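Local coordinates for modulator of the activity of Ets CG15085-PA (Drosophila melanogaster, PDB 1SV0), which binds the transcriptional repressor Yan through its SAM domain and probably relieves repression by depolymerizing Yan, at residues D5-D10 and R73-R78; W22-A27 and L32-E37; Q40-N45 and C50-D55. All coordinates share one frame; numbering follows the deposited sequence.

All three contacts lie in one SAM domain, a small all-helical bundle. Interaction 1 ties the N-terminal loop to helix 65-80 and so brackets nearly the whole chain; interactions 2 and 3 follow one another inside that loop. The centres of interactions 1 and 2 are about 17 Å apart, those of 1 and 3 about 15 Å, and those of 2 and 3 about 14 Å. Direct packing still joins them: Leu7 meets Trp22 on helix 16-30, Leu23 meets Phe42, and Leu76 meets Cys50. Interaction 3 also borders the Yan (pokkuri) chain, so a buried part of the domain continues into the surface that holds the partner.

Interaction 1. Residues D5-D10 and R73-R78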
# COMPACT_ATOMS: atom_id res chain seq x y z
N ASP C 5 -11.80 -19.35 -4.58
CA ASP C 5 -10.44 -19.44 -4.04
C ASP C 5 -10.10 -19.17 -2.58
O ASP C 5 -8.92 -19.22 -2.22
CB ASP C 5 -9.51 -18.59 -4.91
CG ASP C 5 -9.99 -17.15 -5.05
OD1 ASP C 5 -9.42 -16.44 -5.91
OD2 ASP C 5 -10.91 -16.74 -4.32
N GLY C 6 -11.08 -18.89 -1.73
CA GLY C 6 -10.75 -18.62 -0.34
C GLY C 6 -10.54 -17.14 -0.12
O GLY C 6 -10.41 -16.68 1.01
N LEU C 7 -10.51 -16.39 -1.22
CA LEU C 7 -10.32 -14.95 -1.17
C LEU C 7 -11.63 -14.18 -1.23
O LEU C 7 -12.53 -14.51 -2.00
CB LEU C 7 -9.42 -14.48 -2.32
CG LEU C 7 -7.99 -15.06 -2.34
CD1 LEU C 7 -7.25 -14.51 -3.54
CD2 LEU C 7 -7.26 -14.70 -1.05
N PRO C 8 -11.75 -13.13 -0.41
CA PRO C 8 -12.98 -12.34 -0.40
C PRO C 8 -13.23 -11.77 -1.80
O PRO C 8 -12.29 -11.33 -2.47
CB PRO C 8 -12.72 -11.23 0.61
CG PRO C 8 -11.47 -11.59 1.32
CD PRO C 8 -10.78 -12.71 0.61
N LEU C 9 -14.49 -11.81 -2.23
CA LEU C 9 -14.89 -11.31 -3.54
C LEU C 9 -14.50 -9.86 -3.76
O LEU C 9 -14.14 -9.48 -4.87
CB LEU C 9 -16.40 -11.47 -3.71
CG LEU C 9 -16.89 -12.92 -3.57
CD1 LEU C 9 -18.42 -12.97 -3.57
CD2 LEU C 9 -16.31 -13.74 -4.71
N ASP C 10 -14.57 -9.04 -2.71
CA ASP C 10 -14.21 -7.63 -2.83
C ASP C 10 -12.75 -7.45 -2.40
O ASP C 10 -12.44 -7.56 -1.22
CB ASP C 10 -15.11 -6.77 -1.94
CG ASP C 10 -15.01 -5.28 -2.26
OD1 ASP C 10 -13.93 -4.82 -2.69
OD2 ASP C 10 -16.02 -4.56 -2.06
N ARG C 73 -7.15 -5.39 -10.92
CA ARG C 73 -8.10 -4.43 -11.48
C ARG C 73 -9.42 -5.09 -11.88
O ARG C 73 -10.50 -4.53 -11.66
CB ARG C 73 -7.48 -3.75 -12.71
CG ARG C 73 -7.03 -2.33 -12.46
CD ARG C 73 -6.15 -2.24 -11.24
NE ARG C 73 -5.88 -0.85 -10.86
CZ ARG C 73 -6.81 0.03 -10.52
NH1 ARG C 73 -8.09 -0.31 -10.49
NH2 ARG C 73 -6.46 1.27 -10.19
N VAL C 74 -9.33 -6.28 -12.47
CA VAL C 74 -10.52 -7.02 -12.88
C VAL C 74 -11.36 -7.35 -11.64
O VAL C 74 -12.58 -7.15 -11.64
CB VAL C 74 -10.15 -8.34 -13.58
CG1 VAL C 74 -11.40 -9.15 -13.86
CG2 VAL C 74 -9.39 -8.05 -14.87
N ARG C 75 -10.70 -7.84 -10.60
CA ARG C 75 -11.39 -8.19 -9.37
C ARG C 75 -12.04 -6.95 -8.75
O ARG C 75 -13.20 -6.99 -8.32
CB ARG C 75 -10.42 -8.82 -8.36
CG ARG C 75 -10.02 -10.25 -8.70
CD ARG C 75 -8.91 -10.75 -7.79
NE ARG C 75 -8.49 -12.11 -8.13
CZ ARG C 75 -8.97 -13.22 -7.57
NH1 ARG C 75 -9.91 -13.15 -6.63
NH2 ARG C 75 -8.50 -14.40 -7.95
N LEU C 76 -11.30 -5.84 -8.73
CA LEU C 76 -11.82 -4.61 -8.17
C LEU C 76 -13.01 -4.09 -9.00
O LEU C 76 -14.04 -3.70 -8.45
CB LEU C 76 -10.72 -3.55 -8.12
CG LEU C 76 -11.10 -2.17 -7.57
CD1 LEU C 76 -11.62 -2.30 -6.14
CD2 LEU C 76 -9.89 -1.25 -7.61
N ALA C 77 -12.85 -4.10 -10.31
CA ALA C 77 -13.91 -3.63 -11.20
C ALA C 77 -15.24 -4.31 -10.92
O ALA C 77 -16.22 -3.64 -10.61
CB ALA C 77 -13.51 -3.84 -12.66
N ARG C 78 -15.26 -5.64 -11.00
CA ARG C 78 -16.51 -6.36 -10.76
C ARG C 78 -17.05 -6.10 -9.35
O ARG C 78 -18.26 -6.06 -9.15
CB ARG C 78 -16.33 -7.87 -10.98
CG ARG C 78 -15.56 -8.60 -9.90
CD ARG C 78 -15.69 -10.12 -10.02
NE ARG C 78 -14.97 -10.69 -11.17
CZ ARG C 78 -15.42 -10.70 -12.42
NH1 ARG C 78 -16.60 -10.17 -12.73
NH2 ARG C 78 -14.68 -11.24 -13.38
O HOH W 1 -13.99 -9.47 -7.46
O HOH W 2 -11.64 -10.51 -5.85
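Arg75 grips OD1 of Asp5 with both of its terminal nitrogens: NH2 gives the sounder bond at 3.0 Å, with an N-H...O angle of 153°, while NH1 adds a weak one at 3.4 Å. OD1 sits at the edge of the guanidinium, near its plane, which lies only 14° from that of the carboxylate, and NH2 approaches OD1 nearly along the C-O axis. An arm extended from CG to NE lets Arg75 span the gap from its helix. The other carboxylate oxygen has separate work: Asp5 OD2 accepts the backbone N of Leu7 at 3.1 Å, from above the carboxylate plane, closing an Asx turn that fixes the acid's rotation. Leu7 CD1 lies over one guanidinium face, 4.3 Å from Arg75 NH1. Farther along, two waters bridge the segments. One spans the backbones, donating to Leu9 O and to Arg75 O, the latter at 2.7 Å; the other donates to Leu9 O and accepts from Arg75 NH1. Asp71 also pairs with Arg75 NE, so two carboxylates hold the guanidinium and should fix its orientation. The contact thus straps the N-terminal loop to helix 65-80, while Leu7 and Arg75 both rest against Trp22 of helix 16-30.

Interaction 2. Residues W22-A27 and L32-E37; sequences WLINMA and LEVTAE
Ala27 CB lies beside the returning loop, and Leu32 and Val34 meet it at the same spacing: 4.3 Å to Leu32 CB and 4.3 Å to Val34 CG2. The branches of Val34 divide the work, because its other methyl, CG1, turns to the helix one turn earlier and lies 4.3 Å from Ile24 CG2. Leu32 makes its approach with CB, the start of its side chain, which points at the helix. Its CG stands anti to the carbonyl carbon (chi1 -73°), and the rest of the side chain leads away from Ala27 CB. Glu33, between them, directs its side chain away and offers only its backbone: its O is 4.2 Å from Ala27 CB. One hydrogen bond pins the near end of the contact, Leu32 N to Ala27 O at 2.8 Å. It is fairly straight, 161° at the hydrogen, with the donor tilted 18° from the carbonyl plane. Here the chain leaves helix 16-30 and doubles back along its last turns before entering helix 37-40. Chemically this is one directional backbone bond beside a few aliphatic contacts, with Ile24 and Val34 exposed, so the bond fixes where the loop starts and the apolar groups lay it along the helix surface.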
# COMPACT_ATOMS: atom_id res chain seq x y z
N TRP C 22 -3.29 -14.54 -2.73
CA TRP C 22 -3.59 -14.18 -4.12
C TRP C 22 -2.31 -14.19 -4.96
O TRP C 22 -2.31 -14.61 -6.12
CB TRP C 22 -4.22 -12.78 -4.18
CG TRP C 22 -4.25 -12.17 -5.57
CD1 TRP C 22 -5.01 -12.58 -6.64
CD2 TRP C 22 -3.50 -11.04 -6.02
NE1 TRP C 22 -4.78 -11.77 -7.72
CE2 TRP C 22 -3.86 -10.81 -7.37
CE3 TRP C 22 -2.57 -10.18 -5.41
CZ2 TRP C 22 -3.31 -9.76 -8.13
CZ3 TRP C 22 -2.02 -9.13 -6.17
CH2 TRP C 22 -2.40 -8.93 -7.51
N LEU C 23 -1.21 -13.71 -4.38
CA LEU C 23 0.06 -13.67 -5.09
C LEU C 23 0.55 -15.09 -5.38
O LEU C 23 1.04 -15.37 -6.48
CB LEU C 23 1.12 -12.91 -4.27
CG LEU C 23 0.95 -11.39 -4.23
CD1 LEU C 23 1.92 -10.78 -3.21
CD2 LEU C 23 1.22 -10.82 -5.63
N ILE C 24 0.44 -15.96 -4.39
CA ILE C 24 0.85 -17.35 -4.55
C ILE C 24 0.01 -18.02 -5.65
O ILE C 24 0.54 -18.73 -6.50
CB ILE C 24 0.71 -18.13 -3.22
CG1 ILE C 24 1.79 -17.67 -2.24
CG2 ILE C 24 0.81 -19.64 -3.47
CD1 ILE C 24 1.62 -18.23 -0.85
N ASN C 25 -1.30 -17.78 -5.63
CA ASN C 25 -2.20 -18.33 -6.66
C ASN C 25 -1.84 -17.81 -8.04
O ASN C 25 -1.87 -18.56 -9.02
CB ASN C 25 -3.67 -17.96 -6.37
CG ASN C 25 -4.26 -18.77 -5.24
OD1 ASN C 25 -3.81 -19.88 -4.96
ND2 ASN C 25 -5.28 -18.23 -4.59
N MET C 26 -1.51 -16.52 -8.13
CA MET C 26 -1.13 -15.93 -9.41
C MET C 26 0.16 -16.55 -9.93
O MET C 26 0.30 -16.80 -11.13
CB MET C 26 -0.94 -14.41 -9.27
CG MET C 26 -2.25 -13.63 -9.18
SD MET C 26 -3.30 -13.82 -10.64
CE MET C 26 -2.25 -13.10 -11.94
N ALA C 27 1.11 -16.80 -9.03
CA ALA C 27 2.38 -17.41 -9.44
C ALA C 27 2.11 -18.81 -10.02
O ALA C 27 2.66 -19.18 -11.06
CB ALA C 27 3.33 -17.51 -8.24
N LEU C 32 4.93 -19.17 -12.68
CA LEU C 32 6.10 -18.48 -12.15
C LEU C 32 6.52 -19.24 -10.91
O LEU C 32 5.69 -19.82 -10.20
CB LEU C 32 5.76 -17.04 -11.75
CG LEU C 32 5.53 -16.01 -12.85
CD1 LEU C 32 4.94 -14.76 -12.23
CD2 LEU C 32 6.85 -15.69 -13.56
N GLU C 33 7.82 -19.23 -10.64
CA GLU C 33 8.38 -19.90 -9.48
C GLU C 33 7.66 -19.38 -8.23
O GLU C 33 7.50 -18.16 -8.06
CB GLU C 33 9.88 -19.57 -9.39
CG GLU C 33 10.75 -20.65 -8.76
CD GLU C 33 12.23 -20.25 -8.74
OE1 GLU C 33 13.09 -21.13 -8.50
OE2 GLU C 33 12.52 -19.06 -8.95
N VAL C 34 7.21 -20.29 -7.37
CA VAL C 34 6.54 -19.89 -6.12
C VAL C 34 7.66 -19.66 -5.11
O VAL C 34 8.30 -20.61 -4.65
CB VAL C 34 5.62 -21.01 -5.59
CG1 VAL C 34 4.96 -20.56 -4.30
CG2 VAL C 34 4.56 -21.36 -6.64
N THR C 35 7.89 -18.39 -4.76
CA THR C 35 8.96 -18.04 -3.84
C THR C 35 8.50 -17.20 -2.65
O THR C 35 7.51 -16.47 -2.73
CB THR C 35 10.05 -17.25 -4.59
OG1 THR C 35 11.20 -17.09 -3.75
CG2 THR C 35 9.54 -15.88 -4.98
N ALA C 36 9.23 -17.31 -1.55
CA ALA C 36 8.91 -16.57 -0.33
C ALA C 36 9.15 -15.07 -0.52
O ALA C 36 8.55 -14.25 0.17
CB ALA C 36 9.74 -17.10 0.83
N GLU C 37 10.02 -14.72 -1.46
CA GLU C 37 10.33 -13.31 -1.71
C GLU C 37 9.23 -12.55 -2.45
O GLU C 37 9.11 -11.33 -2.29
CB GLU C 37 11.63 -13.19 -2.49
CG GLU C 37 12.78 -13.98 -1.91
CD GLU C 37 13.19 -15.12 -2.81
OE1 GLU C 37 13.69 -14.83 -3.93
OE2 GLU C 37 13.02 -16.29 -2.41

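Interaction 3. Residues Q40-N45 and C50-D55; sequences QKFPMN and CLMSLD
Met52 CE reaches the edge of the Phe42 ring, lying near the ring plane 3.5 Å from CE2 and 3.8 Å from CD2. This is the tight part of the contact: the methyl abuts the rim of the aromatic ring, and its sulfur turns elsewhere. The second touch is looser, Met52 SD against Met44 SD at 4.0 Å, where the two thioethers cross at a slant. Bends at chi2 (-146°) and chi3 (-50°) let the single chain of Met52 serve both, sulfur to Met44 and methyl to Phe42. The backbones themselves stay well apart, the nearest CA atoms, those of Phe42 and Met52, being 10.6 Å from each other, and no hydrogen bond crosses. All three touching residues are buried, and Leu49, Leu68 and Arg60 close in round Phe42. At the Met44 end the partner chain, Yan (pokkuri), and not solvent lies against the loop: Pro43 and Met44 pack on Gly60 of that chain, and Asn45 ND2 bonds to its Glu28 O. Asn45 also caps helix 46-51 through OD1, accepting from Ala48 N. Pro43 centres an inverse gamma turn just ahead of this. Apolar side chains from short helices and their connecting loops, gathered against a long C-terminal helix, are characteristic of the SAM-domain core, here lying directly behind the surface that binds Yan.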
# COMPACT_ATOMS: atom_id res chain seq x y z
N GLN C 40 6.91 -11.00 -0.01
CA GLN C 40 7.64 -10.03 0.80
C GLN C 40 7.72 -8.68 0.09
O GLN C 40 7.97 -7.66 0.74
CB GLN C 40 9.04 -10.55 1.12
CG GLN C 40 9.03 -11.71 2.10
CD GLN C 40 10.42 -12.23 2.43
OE1 GLN C 40 11.08 -12.84 1.59
NE2 GLN C 40 10.86 -11.99 3.66
N LYS C 41 7.52 -8.66 -1.22
CA LYS C 41 7.55 -7.41 -1.99
C LYS C 41 6.24 -6.65 -1.79
O LYS C 41 6.14 -5.47 -2.12
CB LYS C 41 7.71 -7.69 -3.50
CG LYS C 41 8.95 -8.48 -3.90
CD LYS C 41 10.23 -7.70 -3.66
CE LYS C 41 11.45 -8.49 -4.11
NZ LYS C 41 12.73 -7.78 -3.82
N PHE C 42 5.24 -7.35 -1.25
CA PHE C 42 3.93 -6.76 -1.03
C PHE C 42 3.43 -6.92 0.41
O PHE C 42 2.46 -7.64 0.66
CB PHE C 42 2.88 -7.39 -1.97
CG PHE C 42 3.21 -7.25 -3.43
CD1 PHE C 42 4.11 -8.11 -4.04
CD2 PHE C 42 2.58 -6.28 -4.20
CE1 PHE C 42 4.38 -8.00 -5.40
CE2 PHE C 42 2.84 -6.16 -5.56
CZ PHE C 42 3.75 -7.03 -6.17
N PRO C 43 4.09 -6.27 1.37
CA PRO C 43 3.68 -6.37 2.77
C PRO C 43 2.54 -5.37 3.04
O PRO C 43 2.73 -4.42 3.80
CB PRO C 43 4.96 -6.01 3.53
CG PRO C 43 5.54 -4.94 2.66
CD PRO C 43 5.35 -5.51 1.25
N MET C 44 1.39 -5.58 2.41
CA MET C 44 0.25 -4.66 2.55
C MET C 44 -1.07 -5.37 2.23
O MET C 44 -1.06 -6.50 1.74
CB MET C 44 0.44 -3.49 1.58
CG MET C 44 0.57 -3.96 0.13
SD MET C 44 0.99 -2.67 -1.06
CE MET C 44 2.77 -2.61 -0.86
N ASN C 45 -2.19 -4.70 2.50
CA ASN C 45 -3.51 -5.28 2.24
C ASN C 45 -4.13 -4.80 0.93
O ASN C 45 -3.50 -4.09 0.15
CB ASN C 45 -4.47 -5.00 3.41
CG ASN C 45 -4.81 -3.52 3.57
OD1 ASN C 45 -4.49 -2.69 2.72
ND2 ASN C 45 -5.47 -3.18 4.67
N CYS C 50 -5.08 -1.08 -4.11
CA CYS C 50 -5.94 -0.20 -4.90
C CYS C 50 -5.21 1.08 -5.30
O CYS C 50 -5.47 1.66 -6.35
CB CYS C 50 -7.19 0.19 -4.11
SG CYS C 50 -8.39 -1.11 -3.89
N LEU C 51 -4.30 1.51 -4.44
CA LEU C 51 -3.53 2.72 -4.67
C LEU C 51 -2.32 2.49 -5.58
O LEU C 51 -1.74 3.44 -6.09
CB LEU C 51 -3.06 3.30 -3.32
CG LEU C 51 -4.06 4.05 -2.43
CD1 LEU C 51 -5.41 3.37 -2.44
CD2 LEU C 51 -3.51 4.13 -1.01
N MET C 52 -1.94 1.23 -5.79
CA MET C 52 -0.78 0.92 -6.62
C MET C 52 -0.98 1.05 -8.13
O MET C 52 -1.90 0.47 -8.71
CB MET C 52 -0.24 -0.48 -6.32
CG MET C 52 0.32 -0.67 -4.92
SD MET C 52 1.72 -1.83 -4.91
CE MET C 52 1.04 -3.19 -5.80
N SER C 53 -0.09 1.81 -8.75
CA SER C 53 -0.12 2.01 -10.20
C SER C 53 0.62 0.83 -10.81
O SER C 53 1.36 0.13 -10.11
CB SER C 53 0.58 3.31 -10.56
OG SER C 53 1.93 3.29 -10.11
N LEU C 54 0.42 0.59 -12.11
CA LEU C 54 1.10 -0.51 -12.80
C LEU C 54 2.59 -0.42 -12.54
O LEU C 54 3.26 -1.42 -12.30
CB LEU C 54 0.84 -0.43 -14.30
CG LEU C 54 1.69 -1.35 -15.19
CD1 LEU C 54 1.43 -2.81 -14.85
CD2 LEU C 54 1.34 -1.07 -16.65
N ASP C 55 3.09 0.81 -12.58
CA ASP C 55 4.50 1.12 -12.37
C ASP C 55 5.04 0.54 -11.06
O ASP C 55 6.19 0.09 -10.99
CB ASP C 55 4.67 2.63 -12.37
CG ASP C 55 6.10 3.05 -12.57
OD1 ASP C 55 6.97 2.57 -11.81
OD2 ASP C 55 6.35 3.85 -13.50